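Local coordinates for protein acyl-coenzyme A oxidase acox-1.1 (Caenorhabditis elegans, PDB 5K3H) that catalyses the FAD-dependent desaturation of acyl-CoA chains by molecular oxygen, the first step of peroxisomal beta-oxidation, and binds ATP between its subunits, at residues 352-357 with 396-401; 308-313 with 342-347; 400-405 with 418-423. All blocks are in the same frame, centred on the assembly; numbering follows the deposited sequence.

Interaction 1 (352-357 with 396-401)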
ATOM      1  N   TYR B 352      12.397   4.233 -15.587  1.00 16.37           N
ATOM      2  CA  TYR B 352      12.982   4.266 -16.926  1.00 16.00           C
ATOM      3  C   TYR B 352      12.815   2.922 -17.620  1.00 16.36           C
ATOM      4  O   TYR B 352      12.490   2.863 -18.814  1.00 16.58           O
ATOM      5  CB  TYR B 352      14.470   4.640 -16.854  1.00 15.58           C
ATOM      6  CG  TYR B 352      14.745   6.136 -16.762  1.00 15.33           C
ATOM      7  CD1 TYR B 352      14.713   6.794 -15.530  1.00 15.15           C
ATOM      8  CD2 TYR B 352      15.051   6.886 -17.896  1.00 15.05           C
ATOM      9  CE1 TYR B 352      14.963   8.154 -15.435  1.00 14.87           C
ATOM     10  CE2 TYR B 352      15.308   8.223 -17.805  1.00 14.90           C
ATOM     11  CZ  TYR B 352      15.261   8.869 -16.573  1.00 14.90           C
ATOM     12  OH  TYR B 352      15.510  10.229 -16.469  1.00 15.06           O
ATOM     13  N   ALA B 353      13.023   1.825 -16.891  1.00 16.19           N
ATOM     14  CA  ALA B 353      12.879   0.508 -17.505  1.00 16.62           C
ATOM     15  C   ALA B 353      11.468   0.294 -18.026  1.00 16.85           C
ATOM     16  O   ALA B 353      11.284  -0.265 -19.110  1.00 17.69           O
ATOM     17  CB  ALA B 353      13.250  -0.594 -16.508  1.00 16.67           C
ATOM     18  N   PHE B 354      10.455   0.731 -17.275  1.00 17.51           N
ATOM     19  CA  PHE B 354       9.079   0.562 -17.734  1.00 18.01           C
ATOM     20  C   PHE B 354       8.791   1.448 -18.937  1.00 18.82           C
ATOM     21  O   PHE B 354       8.136   1.016 -19.884  1.00 18.63           O
ATOM     22  CB  PHE B 354       8.098   0.889 -16.609  1.00 17.91           C
ATOM     23  CG  PHE B 354       8.210  -0.007 -15.409  1.00 17.99           C
ATOM     24  CD1 PHE B 354       8.839  -1.246 -15.488  1.00 18.05           C
ATOM     25  CD2 PHE B 354       7.729   0.415 -14.176  1.00 18.32           C
ATOM     26  CE1 PHE B 354       8.954  -2.056 -14.356  1.00 18.32           C
ATOM     27  CE2 PHE B 354       7.842  -0.393 -13.060  1.00 18.89           C
ATOM     28  CZ  PHE B 354       8.444  -1.630 -13.152  1.00 18.72           C
ATOM     29  N   GLN B 355       9.273   2.693 -18.918  1.00 18.62           N
ATOM     30  CA  GLN B 355       9.054   3.600 -20.039  1.00 19.00           C
ATOM     31  C   GLN B 355       9.663   3.039 -21.314  1.00 18.09           C
ATOM     32  O   GLN B 355       9.074   3.129 -22.390  1.00 18.45           O
ATOM     33  CB  GLN B 355       9.648   4.980 -19.705  1.00 20.11           C
ATOM     34  CG  GLN B 355       9.428   6.063 -20.773  1.00 20.99           C
ATOM     35  CD  GLN B 355       7.985   6.623 -20.769  1.00 22.30           C
ATOM     36  OE1 GLN B 355       7.084   6.062 -20.123  1.00 24.12           O
ATOM     37  NE2 GLN B 355       7.773   7.736 -21.482  1.00 22.72           N
ATOM     38  N   PHE B 356      10.848   2.450 -21.211  1.00 20.29           N
ATOM     39  CA  PHE B 356      11.497   1.885 -22.387  1.00 19.62           C
ATOM     40  C   PHE B 356      10.821   0.598 -22.847  1.00 20.40           C
ATOM     41  O   PHE B 356      10.772   0.338 -24.053  1.00 22.44           O
ATOM     42  CB  PHE B 356      12.983   1.678 -22.098  1.00 18.86           C
ATOM     43  CG  PHE B 356      13.716   2.958 -21.816  1.00 18.56           C
ATOM     44  CD1 PHE B 356      13.268   4.162 -22.365  1.00 18.57           C
ATOM     45  CD2 PHE B 356      14.843   2.972 -21.001  1.00 18.47           C
ATOM     46  CE1 PHE B 356      13.928   5.370 -22.094  1.00 18.97           C
ATOM     47  CE2 PHE B 356      15.509   4.157 -20.738  1.00 18.65           C
ATOM     48  CZ  PHE B 356      15.061   5.364 -21.286  1.00 18.79           C
ATOM     49  N   ALA B 357      10.299  -0.216 -21.921  1.00 21.59           N
ATOM     50  CA  ALA B 357       9.552  -1.416 -22.309  1.00 22.07           C
ATOM     51  C   ALA B 357       8.233  -1.059 -22.997  1.00 23.05           C
ATOM     52  O   ALA B 357       7.862  -1.666 -24.006  1.00 22.49           O
ATOM     53  CB  ALA B 357       9.285  -2.285 -21.085  1.00 21.78           C
ATOM     54  N   HIS B 396       2.346  -4.214 -10.174  1.00 20.26           N
ATOM     55  CA  HIS B 396       2.796  -4.646  -8.854  1.00 22.89           C
ATOM     56  C   HIS B 396       4.098  -3.970  -8.477  1.00 19.71           C
ATOM     57  O   HIS B 396       4.217  -3.429  -7.377  1.00 19.83           O
ATOM     58  CB  HIS B 396       2.951  -6.165  -8.818  1.00 28.18           C
ATOM     59  CG  HIS B 396       3.649  -6.668  -7.591  1.00 37.64           C
ATOM     60  ND1 HIS B 396       3.000  -6.855  -6.388  1.00 43.12           N
ATOM     61  CD2 HIS B 396       4.943  -7.012  -7.380  1.00 43.06           C
ATOM     62  CE1 HIS B 396       3.864  -7.283  -5.487  1.00 45.53           C
ATOM     63  NE2 HIS B 396       5.051  -7.383  -6.063  1.00 47.84           N
ATOM     64  N   GLN B 397       5.079  -3.963  -9.389  1.00 21.30           N
ATOM     65  CA  GLN B 397       6.368  -3.331  -9.111  1.00 20.81           C
ATOM     66  C   GLN B 397       6.266  -1.817  -9.001  1.00 19.46           C
ATOM     67  O   GLN B 397       7.037  -1.202  -8.245  1.00 18.15           O
ATOM     68  CB  GLN B 397       7.377  -3.690 -10.191  1.00 21.11           C
ATOM     69  CG  GLN B 397       7.798  -5.121 -10.107  1.00 22.28           C
ATOM     70  CD  GLN B 397       8.990  -5.418 -10.947  1.00 22.68           C
ATOM     71  OE1 GLN B 397       9.503  -4.558 -11.654  1.00 21.54           O
ATOM     72  NE2 GLN B 397       9.404  -6.669 -10.935  1.00 24.10           N
ATOM     73  N   THR B 398       5.340  -1.198  -9.741  1.00 17.66           N
ATOM     74  CA  THR B 398       5.090   0.229  -9.556  1.00 17.98           C
ATOM     75  C   THR B 398       4.555   0.497  -8.156  1.00 18.41           C
ATOM     76  O   THR B 398       5.044   1.392  -7.462  1.00 19.58           O
ATOM     77  CB  THR B 398       4.098   0.753 -10.598  1.00 17.51           C
ATOM     78  OG1 THR B 398       4.667   0.636 -11.902  1.00 18.26           O
ATOM     79  CG2 THR B 398       3.805   2.201 -10.349  1.00 17.26           C
ATOM     80  N   GLY B 399       3.567  -0.299  -7.715  1.00 18.66           N
ATOM     81  CA  GLY B 399       3.016  -0.153  -6.366  1.00 19.02           C
ATOM     82  C   GLY B 399       4.038  -0.369  -5.261  1.00 19.75           C
ATOM     83  O   GLY B 399       4.066   0.373  -4.273  1.00 18.68           O
ATOM     84  N   GLU B 400       4.887  -1.390  -5.409  1.00 18.91           N
ATOM     85  CA  GLU B 400       5.993  -1.599  -4.470  1.00 20.07           C
ATOM     86  C   GLU B 400       6.883  -0.360  -4.365  1.00 18.32           C
ATOM     87  O   GLU B 400       7.204   0.097  -3.261  1.00 18.46           O
ATOM     88  CB  GLU B 400       6.801  -2.817  -4.921  1.00 23.07           C
ATOM     89  CG  GLU B 400       8.120  -3.047  -4.184  1.00 27.86           C
ATOM     90  CD  GLU B 400       9.020  -4.140  -4.831  1.00 32.24           C
ATOM     91  OE1 GLU B 400       8.539  -4.928  -5.717  1.00 30.67           O
ATOM     92  OE2 GLU B 400      10.229  -4.197  -4.442  1.00 37.00           O
ATOM     93  N   GLY B 401       7.257   0.233  -5.503  1.00 17.95           N
ATOM     94  CA  GLY B 401       8.154   1.381  -5.462  1.00 17.39           C
ATOM     95  C   GLY B 401       7.516   2.640  -4.905  1.00 17.15           C
ATOM     96  O   GLY B 401       8.126   3.348  -4.103  1.00 16.27           O
TER

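Interaction 2 (308-313 with 342-347)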
ATOM      1  N   TYR B 308       6.370  10.208 -10.494  1.00 15.39           N
ATOM      2  CA  TYR B 308       5.789  11.191  -9.576  1.00 15.78           C
ATOM      3  C   TYR B 308       6.286  10.949  -8.167  1.00 15.43           C
ATOM      4  O   TYR B 308       6.790  11.865  -7.505  1.00 15.83           O
ATOM      5  CB  TYR B 308       4.256  11.138  -9.538  1.00 16.25           C
ATOM      6  CG  TYR B 308       3.496  11.731 -10.691  1.00 16.77           C
ATOM      7  CD1 TYR B 308       4.082  12.631 -11.576  1.00 16.86           C
ATOM      8  CD2 TYR B 308       2.172  11.355 -10.915  1.00 17.20           C
ATOM      9  CE1 TYR B 308       3.355  13.144 -12.649  1.00 17.72           C
ATOM     10  CE2 TYR B 308       1.442  11.866 -11.979  1.00 17.34           C
ATOM     11  CZ  TYR B 308       2.041  12.750 -12.843  1.00 17.74           C
ATOM     12  OH  TYR B 308       1.301  13.247 -13.902  1.00 18.30           O
ATOM     13  N   ALA B 309       6.122   9.709  -7.681  1.00 15.29           N
ATOM     14  CA  ALA B 309       6.445   9.406  -6.291  1.00 15.14           C
ATOM     15  C   ALA B 309       7.934   9.567  -6.011  1.00 14.90           C
ATOM     16  O   ALA B 309       8.319  10.080  -4.953  1.00 14.49           O
ATOM     17  CB  ALA B 309       5.975   7.995  -5.947  1.00 15.27           C
ATOM     18  N   LEU B 310       8.790   9.190  -6.965  1.00 15.16           N
ATOM     19  CA  LEU B 310      10.225   9.271  -6.711  1.00 15.00           C
ATOM     20  C   LEU B 310      10.728  10.708  -6.763  1.00 14.67           C
ATOM     21  O   LEU B 310      11.603  11.090  -5.972  1.00 14.34           O
ATOM     22  CB  LEU B 310      10.977   8.388  -7.706  1.00 15.23           C
ATOM     23  CG  LEU B 310      10.729   6.888  -7.489  1.00 15.53           C
ATOM     24  CD1 LEU B 310      11.116   6.122  -8.747  1.00 15.65           C
ATOM     25  CD2 LEU B 310      11.499   6.403  -6.294  1.00 15.44           C
ATOM     26  N   ASN B 311      10.176  11.534  -7.664  1.00 15.13           N
ATOM     27  CA  ASN B 311      10.463  12.965  -7.610  1.00 15.02           C
ATOM     28  C   ASN B 311      10.170  13.510  -6.210  1.00 15.34           C
ATOM     29  O   ASN B 311      10.971  14.252  -5.628  1.00 15.86           O
ATOM     30  CB  ASN B 311       9.628  13.704  -8.651  1.00 14.82           C
ATOM     31  CG  ASN B 311      10.316  13.790 -10.018  1.00 14.59           C
ATOM     32  OD1 ASN B 311      11.070  14.718 -10.282  1.00 14.58           O
ATOM     33  ND2 ASN B 311      10.039  12.817 -10.898  1.00 14.53           N
ATOM     34  N   ILE B 312       9.018  13.152  -5.655  1.00 15.20           N
ATOM     35  CA  ILE B 312       8.635  13.673  -4.347  1.00 15.43           C
ATOM     36  C   ILE B 312       9.594  13.184  -3.272  1.00 15.69           C
ATOM     37  O   ILE B 312      10.164  13.981  -2.514  1.00 15.70           O
ATOM     38  CB  ILE B 312       7.179  13.286  -4.027  1.00 15.28           C
ATOM     39  CG1 ILE B 312       6.231  13.964  -5.023  1.00 15.23           C
ATOM     40  CG2 ILE B 312       6.855  13.580  -2.550  1.00 15.33           C
ATOM     41  CD1 ILE B 312       4.902  13.256  -5.184  1.00 15.30           C
ATOM     42  N   ALA B 313       9.808  11.864  -3.211  1.00 14.89           N
ATOM     43  CA  ALA B 313      10.617  11.308  -2.143  1.00 15.36           C
ATOM     44  C   ALA B 313      12.090  11.677  -2.283  1.00 15.52           C
ATOM     45  O   ALA B 313      12.779  11.824  -1.271  1.00 15.64           O
ATOM     46  CB  ALA B 313      10.443   9.795  -2.105  1.00 15.56           C
ATOM     47  N   HIS B 342      18.999   2.846  -1.171  1.00 17.53           N
ATOM     48  CA  HIS B 342      18.575   1.509  -1.551  1.00 17.98           C
ATOM     49  C   HIS B 342      17.070   1.434  -1.758  1.00 18.90           C
ATOM     50  O   HIS B 342      16.591   0.606  -2.550  1.00 19.59           O
ATOM     51  CB  HIS B 342      19.035   0.503  -0.490  1.00 17.70           C
ATOM     52  CG  HIS B 342      18.737  -0.932  -0.825  1.00 17.52           C
ATOM     53  ND1 HIS B 342      17.781  -1.673  -0.157  1.00 17.18           N
ATOM     54  CD2 HIS B 342      19.275  -1.765  -1.749  1.00 17.57           C
ATOM     55  CE1 HIS B 342      17.749  -2.901  -0.653  1.00 17.01           C
ATOM     56  NE2 HIS B 342      18.639  -2.981  -1.624  1.00 17.42           N
ATOM     57  N   ARG B 343      16.303   2.261  -1.058  1.00 16.18           N
ATOM     58  CA  ARG B 343      14.854   2.193  -1.185  1.00 17.07           C
ATOM     59  C   ARG B 343      14.299   3.184  -2.210  1.00 16.24           C
ATOM     60  O   ARG B 343      13.082   3.204  -2.434  1.00 15.63           O
ATOM     61  CB  ARG B 343      14.202   2.413   0.192  1.00 19.80           C
ATOM     62  CG  ARG B 343      14.023   3.871   0.568  1.00 24.16           C
ATOM     63  CD  ARG B 343      13.772   4.043   2.050  1.00 27.75           C
ATOM     64  NE  ARG B 343      12.735   3.152   2.518  1.00 33.44           N
ATOM     65  CZ  ARG B 343      12.231   3.171   3.752  1.00 39.59           C
ATOM     66  NH1 ARG B 343      12.681   4.055   4.642  1.00 37.77           N
ATOM     67  NH2 ARG B 343      11.278   2.297   4.092  1.00 42.11           N
ATOM     68  N   LEU B 344      15.154   3.977  -2.861  1.00 17.12           N
ATOM     69  CA  LEU B 344      14.736   4.919  -3.891  1.00 15.96           C
ATOM     70  C   LEU B 344      15.347   4.615  -5.250  1.00 15.46           C
ATOM     71  O   LEU B 344      14.609   4.511  -6.240  1.00 15.38           O
ATOM     72  CB  LEU B 344      15.118   6.363  -3.479  1.00 15.94           C
ATOM     73  CG  LEU B 344      14.469   7.103  -2.290  1.00 16.17           C
ATOM     74  CD1 LEU B 344      15.186   8.398  -2.107  1.00 16.20           C
ATOM     75  CD2 LEU B 344      12.953   7.355  -2.470  1.00 16.59           C
ATOM     76  N   PHE B 345      16.686   4.498  -5.341  1.00 15.97           N
ATOM     77  CA  PHE B 345      17.364   4.506  -6.638  1.00 15.53           C
ATOM     78  C   PHE B 345      17.019   3.283  -7.485  1.00 15.29           C
ATOM     79  O   PHE B 345      16.930   3.409  -8.712  1.00 14.66           O
ATOM     80  CB  PHE B 345      18.885   4.609  -6.495  1.00 15.34           C
ATOM     81  CG  PHE B 345      19.365   5.865  -5.809  1.00 15.30           C
ATOM     82  CD1 PHE B 345      18.510   6.938  -5.589  1.00 15.43           C
ATOM     83  CD2 PHE B 345      20.668   5.933  -5.303  1.00 15.31           C
ATOM     84  CE1 PHE B 345      18.955   8.067  -4.920  1.00 15.23           C
ATOM     85  CE2 PHE B 345      21.113   7.042  -4.644  1.00 15.30           C
ATOM     86  CZ  PHE B 345      20.261   8.117  -4.448  1.00 15.17           C
ATOM     87  N   PRO B 346      16.841   2.085  -6.917  1.00 15.97           N
ATOM     88  CA  PRO B 346      16.439   0.967  -7.770  1.00 16.29           C
ATOM     89  C   PRO B 346      15.098   1.183  -8.447  1.00 16.57           C
ATOM     90  O   PRO B 346      14.839   0.557  -9.480  1.00 16.73           O
ATOM     91  CB  PRO B 346      16.416  -0.227  -6.800  1.00 16.19           C
ATOM     92  CG  PRO B 346      17.373   0.131  -5.713  1.00 16.29           C
ATOM     93  CD  PRO B 346      17.148   1.614  -5.545  1.00 16.24           C
ATOM     94  N   PHE B 347      14.236   2.027  -7.893  1.00 15.15           N
ATOM     95  CA  PHE B 347      12.932   2.313  -8.472  1.00 15.96           C
ATOM     96  C   PHE B 347      12.982   3.458  -9.465  1.00 15.61           C
ATOM     97  O   PHE B 347      12.106   3.550 -10.335  1.00 15.31           O
ATOM     98  CB  PHE B 347      11.939   2.608  -7.356  1.00 17.17           C
ATOM     99  CG  PHE B 347      11.791   1.456  -6.406  1.00 18.69           C
ATOM    100  CD1 PHE B 347      11.090   0.321  -6.773  1.00 20.25           C
ATOM    101  CD2 PHE B 347      12.420   1.476  -5.164  1.00 20.45           C
ATOM    102  CE1 PHE B 347      10.993  -0.746  -5.911  1.00 21.18           C
ATOM    103  CE2 PHE B 347      12.316   0.392  -4.289  1.00 20.92           C
ATOM    104  CZ  PHE B 347      11.606  -0.708  -4.665  1.00 20.80           C
TER

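Interaction 3 (400-405 with 418-423)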
ATOM      1  N   GLU B 400       4.887  -1.390  -5.409  1.00 18.91           N
ATOM      2  CA  GLU B 400       5.993  -1.599  -4.470  1.00 20.07           C
ATOM      3  C   GLU B 400       6.883  -0.360  -4.365  1.00 18.32           C
ATOM      4  O   GLU B 400       7.204   0.097  -3.261  1.00 18.46           O
ATOM      5  CB  GLU B 400       6.801  -2.817  -4.921  1.00 23.07           C
ATOM      6  CG  GLU B 400       8.120  -3.047  -4.184  1.00 27.86           C
ATOM      7  CD  GLU B 400       9.020  -4.140  -4.831  1.00 32.24           C
ATOM      8  OE1 GLU B 400       8.539  -4.928  -5.717  1.00 30.67           O
ATOM      9  OE2 GLU B 400      10.229  -4.197  -4.442  1.00 37.00           O
ATOM     10  N   GLY B 401       7.257   0.233  -5.503  1.00 17.95           N
ATOM     11  CA  GLY B 401       8.154   1.381  -5.462  1.00 17.39           C
ATOM     12  C   GLY B 401       7.516   2.640  -4.905  1.00 17.15           C
ATOM     13  O   GLY B 401       8.126   3.348  -4.103  1.00 16.27           O
ATOM     14  N   ILE B 402       6.261   2.902  -5.266  1.00 16.15           N
ATOM     15  CA  ILE B 402       5.561   4.069  -4.732  1.00 16.21           C
ATOM     16  C   ILE B 402       5.450   3.961  -3.216  1.00 17.09           C
ATOM     17  O   ILE B 402       5.572   4.960  -2.496  1.00 15.94           O
ATOM     18  CB  ILE B 402       4.169   4.204  -5.381  1.00 16.16           C
ATOM     19  CG1 ILE B 402       4.265   4.467  -6.879  1.00 16.12           C
ATOM     20  CG2 ILE B 402       3.398   5.350  -4.732  1.00 16.52           C
ATOM     21  CD1 ILE B 402       2.971   4.338  -7.563  1.00 15.95           C
ATOM     22  N   GLU B 403       5.233   2.743  -2.704  1.00 17.74           N
ATOM     23  CA  GLU B 403       5.168   2.547  -1.257  1.00 19.60           C
ATOM     24  C   GLU B 403       6.527   2.766  -0.595  1.00 18.17           C
ATOM     25  O   GLU B 403       6.611   3.443   0.438  1.00 18.80           O
ATOM     26  CB  GLU B 403       4.648   1.145  -0.941  1.00 22.43           C
ATOM     27  CG  GLU B 403       4.193   0.938   0.492  1.00 27.01           C
ATOM     28  CD  GLU B 403       2.991   1.799   0.883  1.00 31.14           C
ATOM     29  OE1 GLU B 403       2.094   2.013   0.026  1.00 35.27           O
ATOM     30  OE2 GLU B 403       2.946   2.277   2.051  1.00 33.95           O
ATOM     31  N   GLN B 404       7.610   2.256  -1.197  1.00 19.32           N
ATOM     32  CA  GLN B 404       8.944   2.556  -0.679  1.00 18.27           C
ATOM     33  C   GLN B 404       9.201   4.053  -0.663  1.00 19.00           C
ATOM     34  O   GLN B 404       9.777   4.579   0.296  1.00 19.21           O
ATOM     35  CB  GLN B 404      10.001   1.839  -1.507  1.00 17.54           C
ATOM     36  CG  GLN B 404      10.006   0.352  -1.274  1.00 17.61           C
ATOM     37  CD  GLN B 404      10.215  -0.006   0.190  1.00 18.33           C
ATOM     38  OE1 GLN B 404      11.133   0.486   0.840  1.00 18.73           O
ATOM     39  NE2 GLN B 404       9.360  -0.865   0.717  1.00 17.74           N
ATOM     40  N   ALA B 405       8.758   4.759  -1.714  1.00 17.84           N
ATOM     41  CA  ALA B 405       8.877   6.217  -1.774  1.00 18.12           C
ATOM     42  C   ALA B 405       8.080   6.893  -0.656  1.00 18.41           C
ATOM     43  O   ALA B 405       8.547   7.864  -0.045  1.00 18.78           O
ATOM     44  CB  ALA B 405       8.415   6.721  -3.143  1.00 18.01           C
ATOM     45  N   SER B 418       2.226  15.198   0.970  1.00 18.39           N
ATOM     46  CA  SER B 418       3.179  14.469   0.138  1.00 18.28           C
ATOM     47  C   SER B 418       2.534  14.012  -1.166  1.00 18.42           C
ATOM     48  O   SER B 418       3.218  13.905  -2.192  1.00 19.48           O
ATOM     49  CB  SER B 418       3.712  13.262   0.874  1.00 18.33           C
ATOM     50  OG  SER B 418       2.780  12.211   0.732  1.00 18.15           O
ATOM     51  N   TYR B 419       1.245  13.680  -1.118  1.00 19.08           N
ATOM     52  CA  TYR B 419       0.364  13.256  -2.206  1.00 18.85           C
ATOM     53  C   TYR B 419       0.620  11.825  -2.650  1.00 18.58           C
ATOM     54  O   TYR B 419      -0.121  11.338  -3.510  1.00 18.24           O
ATOM     55  CB  TYR B 419       0.437  14.179  -3.433  1.00 18.99           C
ATOM     56  CG  TYR B 419      -0.832  14.162  -4.260  1.00 18.95           C
ATOM     57  CD1 TYR B 419      -2.072  14.475  -3.682  1.00 19.28           C
ATOM     58  CD2 TYR B 419      -0.807  13.838  -5.610  1.00 19.00           C
ATOM     59  CE1 TYR B 419      -3.235  14.461  -4.412  1.00 19.14           C
ATOM     60  CE2 TYR B 419      -1.980  13.827  -6.357  1.00 19.42           C
ATOM     61  CZ  TYR B 419      -3.185  14.136  -5.737  1.00 20.15           C
ATOM     62  OH  TYR B 419      -4.356  14.123  -6.456  1.00 21.94           O
ATOM     63  N   ILE B 420       1.592  11.118  -2.064  1.00 17.27           N
ATOM     64  CA  ILE B 420       1.995   9.803  -2.562  1.00 17.30           C
ATOM     65  C   ILE B 420       0.933   8.745  -2.295  1.00 17.21           C
ATOM     66  O   ILE B 420       0.754   7.815  -3.099  1.00 17.01           O
ATOM     67  CB  ILE B 420       3.345   9.406  -1.941  1.00 17.74           C
ATOM     68  CG1 ILE B 420       4.428  10.399  -2.376  1.00 18.12           C
ATOM     69  CG2 ILE B 420       3.727   8.021  -2.387  1.00 17.65           C
ATOM     70  CD1 ILE B 420       5.756  10.188  -1.693  1.00 18.27           C
ATOM     71  N   SER B 421       0.185   8.869  -1.204  1.00 17.40           N
ATOM     72  CA  SER B 421      -0.845   7.872  -0.938  1.00 17.17           C
ATOM     73  C   SER B 421      -1.912   7.843  -2.022  1.00 17.35           C
ATOM     74  O   SER B 421      -2.436   6.769  -2.339  1.00 16.95           O
ATOM     75  CB  SER B 421      -1.479   8.130   0.428  1.00 17.10           C
ATOM     76  OG  SER B 421      -2.213   9.341   0.434  1.00 17.42           O
ATOM     77  N   GLU B 422      -2.251   8.998  -2.601  1.00 17.19           N
ATOM     78  CA  GLU B 422      -3.191   9.042  -3.718  1.00 17.89           C
ATOM     79  C   GLU B 422      -2.526   8.565  -5.004  1.00 18.30           C
ATOM     80  O   GLU B 422      -3.150   7.860  -5.807  1.00 18.51           O
ATOM     81  CB  GLU B 422      -3.741  10.465  -3.880  1.00 18.60           C
ATOM     82  CG  GLU B 422      -4.903  10.623  -4.880  1.00 19.54           C
ATOM     83  CD  GLU B 422      -6.206   9.978  -4.432  1.00 19.55           C
ATOM     84  OE1 GLU B 422      -6.400   9.762  -3.213  1.00 19.81           O
ATOM     85  OE2 GLU B 422      -7.029   9.657  -5.315  1.00 20.67           O
ATOM     86  N   ILE B 423      -1.252   8.923  -5.210  1.00 17.77           N
ATOM     87  CA  ILE B 423      -0.507   8.392  -6.351  1.00 17.98           C
ATOM     88  C   ILE B 423      -0.488   6.867  -6.302  1.00 18.66           C
ATOM     89  O   ILE B 423      -0.725   6.201  -7.317  1.00 19.40           O
ATOM     90  CB  ILE B 423       0.923   8.980  -6.378  1.00 17.76           C
ATOM     91  CG1 ILE B 423       0.904  10.493  -6.626  1.00 17.42           C
ATOM     92  CG2 ILE B 423       1.795   8.293  -7.414  1.00 17.67           C
ATOM     93  CD1 ILE B 423       2.200  11.198  -6.212  1.00 17.02           C
TER

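Interaction 1 (352-357 with 396-401)
F354 reaches from helix 338-367 to Q397 and T398 on helix 382-408. The two backbones stay well apart, with F354 CA and T398 CA 9.1 Å from each other. The ring of F354 bridges the gap to Q397 and T398. The F354 CB points toward 396-401. CG lies beside the backbone N and opposite the carbonyl carbon (chi1 -62°), which carries the ring out from its own helix. From CG the rim meets T398 first: CD2 lies 3.8 Å from T398 OG1. One atom further on, CE2 comes to 3.5 Å from T398 OG1. This hydroxyl approaches the ring obliquely. It also hydrogen-bonds to V394 O, one turn back on its own helix, so it stands against the ring with a polar partner already in place. At the tip, F354 CZ is 3.5 Å from Q397 OE1 and 3.8 Å from Q397 CB. On the far rim, CE1 is 3.7 Å from Q397 OE1. The amide oxygen thus sits at the ring edge, near the ring plane, where the C-H bonds point outward. Both helices belong to the C-alpha1 domain, the helical bundle that the acyl-CoA oxidases share with the acyl-CoA dehydrogenases. A303 and L306 of helix 300-319 also pack on F354. The contact is therefore part of the bundle interior. With an alanine here, the ring's place between the two helices would probably be left as a gap, and the amide of Q397 would have less to hold its orientation. The Q397 chain runs extended beyond CG. Its amide plane is turned 37° from the ring, and R540 of helix 520-553 packs on its side chain. The neighbouring H396 is an ATP-binding residue.

Interaction 2 (308-313 with 342-347)
L310 and L344 face each other across two helices that run roughly antiparallel, at 141° between their directions. The axes come within 10.4 Å. Each leucine has CG beside its backbone N, and each points its CB toward the other helix. Their nearest methyls, L310 CD2 and L344 CD2, are 4.2 Å apart. The two branches of L310 turn to different atoms. CD2 lies 3.6 Å from L344 O and also borders F347 CB. CD1 reaches the F347 carbonyl and comes within 3.2 Å of F347 O, with the carbonyl carbon close behind. The same CD1 is 3.9 Å from F347 CB. The side chains of L310 and F347 lie nearly perpendicular. Of the F347 side chain, CB makes the contact, beside the carbonyl. This CB points toward 308-313, but the ring then leads away, with its edge against the backbone of R343. A313 lies one turn beyond L310 and supplies a single methyl. A313 CB meets L344 CD2 at 3.5 Å, so this branch of L344 touches both A313 and L310. The turn holding L344 and F347 is not regular. P346 has no N-H to give, and F347 N bonds to L344 O at 3.0 Å, three residues back. L310 packs against this kinked turn. The contact is buried and its side-chain part is apolar, inside the helical C-alpha1 domain. It lies beside a cofactor site, since H342 and R343 on the same turns bind FAD. From the second subunit, M438 packs on R343 and R533 on H342. Helix 382-408 borders the pair, with A405 on A313 and A408 on L344. L615 of helix 590-616 touches L310, and I312 reaches I420 and I423 of helix 420-428.

Interaction 3 (400-405 with 418-423)
I402 and I420 mark the nearest approach of the two backbones, with their CA atoms 7.1 Å apart. Segment 400-405 is regular helix. Segment 418-423 holds the start of helix 420-428, with Y419 as N-cap residue at a positive phi of 75°. S418 makes an ST turn: its OG accepts from I420 N at 3.2 Å in a nearly straight bond (170°). The bond ties S418 to the first turn of helix 420-428, next to I420. I402 and I420 run alongside one another, pointing opposite ways. Each has CG2 opposite the backbone N, and these two methyls meet at 3.6 Å. I420 CG2 also lies 3.6 Å from I402 O. The far methyl, I420 CD1, comes to 4.0 Å from A405 O. I402 CD1 extends to I423 CG2 at 4.1 Å, where the two side chains meet at a slant. From helix 300-319, A309 packs on I402 and I312 on both I420 and I423. The result is a buried aliphatic joint between consecutive helices of the C-alpha1 domain, the bundle of the acyl-CoA oxidase fold. On the same helical turn as the joint, Q404 binds ATP.

In the fold
The three contacts join helices of the C-alpha1 domain. Interactions 1 and 2 both use helix 338-367. Interactions 1 and 3 both use helix 382-408 and share E400 and G401. The ring of F347 links interaction 2 to that shared turn, with F347 CD1 3.4 Å from G401 CA. Interactions 2 and 3 are the closest pair, their centres about 9 Å apart. They touch where A313 CB lies 3.4 Å from A405 O and R343 O lies 3.5 Å from Q404 CB. The second of these brings an FAD-binding residue against an ATP-binding one. H396 in interaction 1 also binds ATP. Both ligands are shared between the two subunits.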